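Tryptophan decarboxylase 1 (PDB 6KHO) decarboxylates L-tryptophan to tryptamine and 5-hydroxy-L-tryptophan to serotonin, using pyridoxal 5'-phosphate as cofactor, and works as a homodimer. Local coordinates at residues Asn276-Ala288 with Arg312-Ile324. Numbering follows the deposited sequence.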
ATOM      1  N   ASN A 276     -23.504  -7.760  -7.752  1.00 36.40           N
ATOM      2  CA  ASN A 276     -22.795  -8.273  -8.931  1.00 33.54           C
ATOM      3  C   ASN A 276     -23.495  -7.881 -10.230  1.00 32.95           C
ATOM      4  O   ASN A 276     -23.607  -8.679 -11.160  1.00 33.34           O
ATOM      5  CB  ASN A 276     -22.611  -9.786  -8.860  1.00 33.32           C
ATOM      6  CG  ASN A 276     -21.343 -10.182  -8.133  1.00 33.99           C
ATOM      7  OD1 ASN A 276     -20.569  -9.321  -7.696  1.00 35.60           O
ATOM      8  ND2 ASN A 276     -21.115 -11.483  -8.007  1.00 30.06           N
ATOM      9  N   ALA A 277     -23.969  -6.641 -10.294  1.00 33.65           N
ATOM     10  CA  ALA A 277     -24.403  -6.102 -11.572  1.00 37.16           C
ATOM     11  C   ALA A 277     -23.189  -5.923 -12.487  1.00 39.40           C
ATOM     12  O   ALA A 277     -22.047  -5.818 -12.029  1.00 33.92           O
ATOM     13  CB  ALA A 277     -25.137  -4.774 -11.374  1.00 37.16           C
ATOM     14  N   VAL A 278     -23.443  -5.891 -13.797  1.00 36.22           N
ATOM     15  CA  VAL A 278     -22.379  -5.775 -14.793  1.00 37.24           C
ATOM     16  C   VAL A 278     -22.734  -4.658 -15.762  1.00 39.44           C
ATOM     17  O   VAL A 278     -23.742  -4.751 -16.470  1.00 36.10           O
ATOM     18  CB  VAL A 278     -22.156  -7.085 -15.561  1.00 36.53           C
ATOM     19  CG1 VAL A 278     -21.204  -6.839 -16.722  1.00 43.08           C
ATOM     20  CG2 VAL A 278     -21.601  -8.177 -14.624  1.00 38.36           C
ATOM     21  N   ASP A 279     -21.908  -3.614 -15.798  1.00 38.12           N
ATOM     22  CA  ASP A 279     -22.109  -2.519 -16.742  1.00 38.70           C
ATOM     23  C   ASP A 279     -21.702  -2.962 -18.149  1.00 39.71           C
ATOM     24  O   ASP A 279     -20.741  -3.721 -18.307  1.00 41.11           O
ATOM     25  CB  ASP A 279     -21.292  -1.287 -16.314  1.00 38.42           C
ATOM     26  CG  ASP A 279     -21.767  -0.677 -14.982  1.00 39.42           C
ATOM     27  OD1 ASP A 279     -22.885  -1.009 -14.522  1.00 39.51           O
ATOM     28  OD2 ASP A 279     -21.027   0.154 -14.394  1.00 38.29           O
ATOM     29  N   PRO A 280     -22.419  -2.509 -19.202  1.00 40.75           N
ATOM     30  CA  PRO A 280     -22.052  -2.910 -20.570  1.00 37.83           C
ATOM     31  C   PRO A 280     -20.853  -2.121 -21.075  1.00 42.04           C
ATOM     32  O   PRO A 280     -20.991  -0.955 -21.471  1.00 37.20           O
ATOM     33  CB  PRO A 280     -23.319  -2.598 -21.375  1.00 38.29           C
ATOM     34  CG  PRO A 280     -23.924  -1.428 -20.648  1.00 38.60           C
ATOM     35  CD  PRO A 280     -23.564  -1.575 -19.187  1.00 40.15           C
ATOM     36  N   VAL A 281     -19.676  -2.757 -21.071  1.00 36.51           N
ATOM     37  CA  VAL A 281     -18.417  -2.021 -21.185  1.00 37.73           C
ATOM     38  C   VAL A 281     -18.309  -1.323 -22.537  1.00 36.31           C
ATOM     39  O   VAL A 281     -17.976  -0.135 -22.611  1.00 35.58           O
ATOM     40  CB  VAL A 281     -17.221  -2.964 -20.945  1.00 35.99           C
ATOM     41  CG1 VAL A 281     -15.922  -2.258 -21.270  1.00 32.45           C
ATOM     42  CG2 VAL A 281     -17.218  -3.483 -19.498  1.00 33.93           C
ATOM     43  N   GLY A 282     -18.552  -2.061 -23.625  1.00 35.90           N
ATOM     44  CA  GLY A 282     -18.439  -1.462 -24.945  1.00 37.89           C
ATOM     45  C   GLY A 282     -19.391  -0.296 -25.144  1.00 37.44           C
ATOM     46  O   GLY A 282     -19.001   0.765 -25.645  1.00 37.94           O
ATOM     47  N   ALA A 283     -20.648  -0.468 -24.742  1.00 37.97           N
ATOM     48  CA  ALA A 283     -21.618   0.607 -24.927  1.00 37.17           C
ATOM     49  C   ALA A 283     -21.247   1.849 -24.122  1.00 39.40           C
ATOM     50  O   ALA A 283     -21.489   2.974 -24.574  1.00 36.12           O
ATOM     51  CB  ALA A 283     -23.019   0.123 -24.547  1.00 39.61           C
ATOM     52  N   VAL A 284     -20.642   1.669 -22.943  1.00 36.62           N
ATOM     53  CA  VAL A 284     -20.212   2.811 -22.136  1.00 34.47           C
ATOM     54  C   VAL A 284     -19.058   3.541 -22.814  1.00 31.92           C
ATOM     55  O   VAL A 284     -19.020   4.776 -22.851  1.00 36.54           O
ATOM     56  CB  VAL A 284     -19.825   2.345 -20.718  1.00 37.27           C
ATOM     57  CG1 VAL A 284     -19.088   3.448 -19.958  1.00 34.71           C
ATOM     58  CG2 VAL A 284     -21.063   1.927 -19.955  1.00 38.75           C
ATOM     59  N   ALA A 285     -18.076   2.789 -23.316  1.00 33.21           N
ATOM     60  CA  ALA A 285     -16.928   3.410 -23.960  1.00 33.04           C
ATOM     61  C   ALA A 285     -17.361   4.223 -25.176  1.00 36.15           C
ATOM     62  O   ALA A 285     -16.820   5.299 -25.441  1.00 35.42           O
ATOM     63  CB  ALA A 285     -15.923   2.340 -24.371  1.00 33.39           C
ATOM     64  N   ASP A 286     -18.330   3.709 -25.932  1.00 34.30           N
ATOM     65  CA  ASP A 286     -18.813   4.426 -27.107  1.00 35.93           C
ATOM     66  C   ASP A 286     -19.472   5.739 -26.712  1.00 37.29           C
ATOM     67  O   ASP A 286     -19.244   6.774 -27.350  1.00 41.00           O
ATOM     68  CB  ASP A 286     -19.782   3.536 -27.882  1.00 37.02           C
ATOM     69  CG  ASP A 286     -19.094   2.339 -28.498  1.00 40.76           C
ATOM     70  OD1 ASP A 286     -17.840   2.308 -28.492  1.00 44.45           O
ATOM     71  OD2 ASP A 286     -19.798   1.417 -28.968  1.00 43.49           O
ATOM     72  N   VAL A 287     -20.269   5.725 -25.641  1.00 36.20           N
ATOM     73  CA  VAL A 287     -20.886   6.956 -25.164  1.00 34.29           C
ATOM     74  C   VAL A 287     -19.815   7.948 -24.728  1.00 37.31           C
ATOM     75  O   VAL A 287     -19.840   9.126 -25.110  1.00 37.57           O
ATOM     76  CB  VAL A 287     -21.886   6.648 -24.037  1.00 37.68           C
ATOM     77  CG1 VAL A 287     -22.401   7.911 -23.455  1.00 38.59           C
ATOM     78  CG2 VAL A 287     -23.058   5.843 -24.582  1.00 37.94           C
ATOM     79  N   ALA A 288     -18.827   7.478 -23.960  1.00 33.35           N
ATOM     80  CA  ALA A 288     -17.819   8.390 -23.442  1.00 33.60           C
ATOM     81  C   ALA A 288     -16.934   8.937 -24.551  1.00 31.08           C
ATOM     82  O   ALA A 288     -16.383  10.036 -24.421  1.00 30.85           O
ATOM     83  CB  ALA A 288     -16.967   7.680 -22.382  1.00 33.63           C
ATOM     84  N   ARG A 312     -15.679 -14.446 -20.155  1.00 36.92           N
ATOM     85  CA  ARG A 312     -14.906 -13.392 -20.798  1.00 36.95           C
ATOM     86  C   ARG A 312     -15.787 -12.422 -21.589  1.00 39.42           C
ATOM     87  O   ARG A 312     -15.344 -11.307 -21.895  1.00 38.38           O
ATOM     88  CB  ARG A 312     -13.830 -14.044 -21.681  1.00 39.51           C
ATOM     89  CG  ARG A 312     -12.868 -13.103 -22.400  1.00 37.16           C
ATOM     90  CD  ARG A 312     -12.340 -11.969 -21.523  1.00 35.03           C
ATOM     91  NE  ARG A 312     -11.480 -11.095 -22.317  1.00 33.55           N
ATOM     92  CZ  ARG A 312     -11.925 -10.214 -23.213  1.00 37.73           C
ATOM     93  NH1 ARG A 312     -13.232 -10.067 -23.423  1.00 36.98           N
ATOM     94  NH2 ARG A 312     -11.061  -9.481 -23.905  1.00 36.73           N
ATOM     95  N   HIS A 313     -17.043 -12.790 -21.880  1.00 37.66           N
ATOM     96  CA  HIS A 313     -17.924 -11.867 -22.596  1.00 39.20           C
ATOM     97  C   HIS A 313     -18.272 -10.631 -21.775  1.00 40.71           C
ATOM     98  O   HIS A 313     -18.621  -9.596 -22.357  1.00 39.33           O
ATOM     99  CB  HIS A 313     -19.213 -12.571 -23.031  1.00 39.99           C
ATOM    100  CG  HIS A 313     -20.078 -13.009 -21.892  1.00 40.48           C
ATOM    101  ND1 HIS A 313     -21.081 -12.218 -21.373  1.00 40.85           N
ATOM    102  CD2 HIS A 313     -20.089 -14.156 -21.170  1.00 39.29           C
ATOM    103  CE1 HIS A 313     -21.672 -12.858 -20.379  1.00 38.21           C
ATOM    104  NE2 HIS A 313     -21.088 -14.034 -20.234  1.00 40.61           N
ATOM    105  N   HIS A 314     -18.184 -10.709 -20.441  1.00 36.55           N
ATOM    106  CA  HIS A 314     -18.435  -9.532 -19.615  1.00 37.26           C
ATOM    107  C   HIS A 314     -17.416  -8.429 -19.850  1.00 36.50           C
ATOM    108  O   HIS A 314     -17.642  -7.296 -19.409  1.00 33.76           O
ATOM    109  CB  HIS A 314     -18.439  -9.908 -18.128  1.00 35.79           C
ATOM    110  CG  HIS A 314     -19.590 -10.777 -17.732  1.00 39.02           C
ATOM    111  ND1 HIS A 314     -20.901 -10.355 -17.802  1.00 37.71           N
ATOM    112  CD2 HIS A 314     -19.629 -12.050 -17.270  1.00 39.76           C
ATOM    113  CE1 HIS A 314     -21.696 -11.326 -17.390  1.00 40.47           C
ATOM    114  NE2 HIS A 314     -20.950 -12.366 -17.061  1.00 40.59           N
ATOM    115  N   LEU A 315     -16.298  -8.731 -20.505  1.00 34.61           N
ATOM    116  CA  LEU A 315     -15.277  -7.730 -20.784  1.00 36.16           C
ATOM    117  C   LEU A 315     -15.270  -7.297 -22.245  1.00 38.92           C
ATOM    118  O   LEU A 315     -14.377  -6.545 -22.651  1.00 39.80           O
ATOM    119  CB  LEU A 315     -13.896  -8.255 -20.385  1.00 35.32           C
ATOM    120  CG  LEU A 315     -13.624  -8.330 -18.882  1.00 35.53           C
ATOM    121  CD1 LEU A 315     -12.165  -8.736 -18.632  1.00 31.71           C
ATOM    122  CD2 LEU A 315     -13.946  -6.992 -18.230  1.00 34.38           C
ATOM    123  N   ASP A 316     -16.230  -7.751 -23.049  1.00 40.35           N
ATOM    124  CA  ASP A 316     -16.283  -7.293 -24.434  1.00 40.79           C
ATOM    125  C   ASP A 316     -16.395  -5.771 -24.478  1.00 38.72           C
ATOM    126  O   ASP A 316     -17.171  -5.166 -23.734  1.00 39.55           O
ATOM    127  CB  ASP A 316     -17.447  -7.957 -25.168  1.00 43.02           C
ATOM    128  CG  ASP A 316     -17.194  -9.441 -25.423  1.00 47.61           C
ATOM    129  OD1 ASP A 316     -16.112  -9.939 -25.027  1.00 47.07           O
ATOM    130  OD2 ASP A 316     -18.068 -10.109 -26.010  1.00 48.89           O
ATOM    131  N   GLY A 317     -15.578  -5.152 -25.320  1.00 37.31           N
ATOM    132  CA  GLY A 317     -15.476  -3.713 -25.372  1.00 35.77           C
ATOM    133  C   GLY A 317     -14.291  -3.144 -24.624  1.00 36.83           C
ATOM    134  O   GLY A 317     -13.999  -1.947 -24.780  1.00 33.85           O
ATOM    135  N   VAL A 318     -13.603  -3.963 -23.812  1.00 34.79           N
ATOM    136  CA  VAL A 318     -12.458  -3.473 -23.049  1.00 33.21           C
ATOM    137  C   VAL A 318     -11.382  -2.938 -23.984  1.00 33.18           C
ATOM    138  O   VAL A 318     -10.621  -2.036 -23.614  1.00 33.89           O
ATOM    139  CB  VAL A 318     -11.910  -4.583 -22.121  1.00 34.81           C
ATOM    140  CG1 VAL A 318     -11.287  -5.709 -22.933  1.00 36.05           C
ATOM    141  CG2 VAL A 318     -10.897  -4.009 -21.154  1.00 33.99           C
ATOM    142  N   GLU A 319     -11.326  -3.443 -25.221  1.00 34.32           N
ATOM    143  CA  GLU A 319     -10.378  -2.911 -26.190  1.00 34.79           C
ATOM    144  C   GLU A 319     -10.615  -1.438 -26.507  1.00 37.47           C
ATOM    145  O   GLU A 319      -9.760  -0.818 -27.147  1.00 36.51           O
ATOM    146  CB  GLU A 319     -10.427  -3.740 -27.484  1.00 38.27           C
ATOM    147  CG  GLU A 319     -11.711  -3.578 -28.293  1.00 42.49           C
ATOM    148  CD  GLU A 319     -12.819  -4.524 -27.839  1.00 46.16           C
ATOM    149  OE1 GLU A 319     -12.692  -5.155 -26.758  1.00 42.77           O
ATOM    150  OE2 GLU A 319     -13.831  -4.629 -28.568  1.00 53.56           O
ATOM    151  N   ARG A 320     -11.735  -0.860 -26.075  1.00 32.53           N
ATOM    152  CA  ARG A 320     -12.024   0.544 -26.322  1.00 34.36           C
ATOM    153  C   ARG A 320     -11.954   1.417 -25.072  1.00 37.65           C
ATOM    154  O   ARG A 320     -12.241   2.612 -25.170  1.00 32.36           O
ATOM    155  CB  ARG A 320     -13.408   0.686 -26.971  1.00 40.06           C
ATOM    156  CG  ARG A 320     -13.546  -0.094 -28.273  1.00 38.80           C
ATOM    157  CD  ARG A 320     -14.631   0.493 -29.189  1.00 41.14           C
ATOM    158  NE  ARG A 320     -15.980   0.239 -28.688  1.00 39.86           N
ATOM    159  CZ  ARG A 320     -16.559  -0.960 -28.646  1.00 41.52           C
ATOM    160  NH1 ARG A 320     -15.915  -2.040 -29.072  1.00 41.76           N
ATOM    161  NH2 ARG A 320     -17.798  -1.075 -28.186  1.00 43.05           N
ATOM    162  N   VAL A 321     -11.575   0.877 -23.915  1.00 31.57           N
ATOM    163  CA  VAL A 321     -11.487   1.673 -22.700  1.00 29.94           C
ATOM    164  C   VAL A 321     -10.037   2.085 -22.479  1.00 31.13           C
ATOM    165  O   VAL A 321      -9.124   1.616 -23.150  1.00 30.31           O
ATOM    166  CB  VAL A 321     -12.055   0.932 -21.465  1.00 32.59           C
ATOM    167  CG1 VAL A 321     -13.472   0.474 -21.725  1.00 28.71           C
ATOM    168  CG2 VAL A 321     -11.162  -0.233 -21.080  1.00 26.66           C
ATOM    169  N   ASP A 322      -9.820   2.998 -21.538  1.00 28.94           N
ATOM    170  CA  ASP A 322      -8.472   3.484 -21.282  1.00 26.29           C
ATOM    171  C   ASP A 322      -7.725   2.670 -20.232  1.00 28.13           C
ATOM    172  O   ASP A 322      -6.487   2.610 -20.268  1.00 25.03           O
ATOM    173  CB  ASP A 322      -8.536   4.941 -20.847  1.00 27.27           C
ATOM    174  CG  ASP A 322      -9.006   5.835 -21.973  1.00 30.03           C
ATOM    175  OD1 ASP A 322      -8.189   6.106 -22.870  1.00 33.74           O
ATOM    176  OD2 ASP A 322     -10.184   6.217 -21.979  1.00 31.62           O
ATOM    177  N   SER A 323      -8.445   2.051 -19.305  1.00 27.97           N
ATOM    178  CA  SER A 323      -7.795   1.374 -18.190  1.00 26.86           C
ATOM    179  C   SER A 323      -8.770   0.381 -17.578  1.00 28.27           C
ATOM    180  O   SER A 323      -9.988   0.525 -17.697  1.00 25.15           O
ATOM    181  CB  SER A 323      -7.312   2.378 -17.148  1.00 25.66           C
ATOM    182  OG  SER A 323      -8.388   3.164 -16.679  1.00 26.24           O
ATOM    183  N   ILE A 324      -8.213  -0.635 -16.920  1.00 26.90           N
ATOM    184  CA  ILE A 324      -9.008  -1.672 -16.270  1.00 24.84           C
ATOM    185  C   ILE A 324      -8.195  -2.190 -15.091  1.00 26.44           C
ATOM    186  O   ILE A 324      -6.973  -2.329 -15.182  1.00 25.77           O
ATOM    187  CB  ILE A 324      -9.387  -2.812 -17.247  1.00 25.13           C
ATOM    188  CG1 ILE A 324     -10.122  -3.946 -16.514  1.00 30.97           C
ATOM    189  CG2 ILE A 324      -8.164  -3.372 -17.936  1.00 29.32           C
ATOM    190  CD1 ILE A 324     -10.891  -4.900 -17.443  1.00 32.20           C
TER
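A bend at chi3 (-72°) turns the guanidinium of Arg-320 across the first turns of helix 281-289 to Asp-286, whose CG lies anti to its own carbonyl carbon (chi1 -67°). Arg-320 NE gives the main bond of this salt bridge, 2.8 Å to the syn lone pair of Asp-286 OD1, with OD1 tilted slightly from the guanidinium plane. NH2 adds two weak bonds, one to each carboxylate oxygen, and the two planes stand 28° apart. On the far side of the guanidinium, Arg-320 NH1 pairs with Glu-319 OE2 at 3.4 Å, making a three-residue charged network.

Beneath it the backbones close to 3.7 Å between the CA atoms of Gly-282 and Gly-317; neither has a side chain to hold them apart. Gly-317 lies in the type II turn from Leu-315 to Val-318, and the Gly-282 N–Asp-316 O bond beside it is weak. Val-281 CG1 meets Val-321 CG1 at 3.7 Å, the two side chains crossing at nearly a right angle, and Ala-285 CB rests 3.8 Å from Arg-320 O. Farther along, Val-278 CG1 approaches His-314 ND1 obliquely at 3.7 Å, while Phe-433 meets the same imidazole. Val-281 and Val-321 also pack on strand 294-298, joining the helix and the loop entering strand 323-326 to the central seven-stranded sheet of the fold type I PLP enzymes. Buried apolar side chains and a close glycine pair thus make the inner part of the contact, while an exposed ionic network, probably softened by solvent, lies on its solvent side.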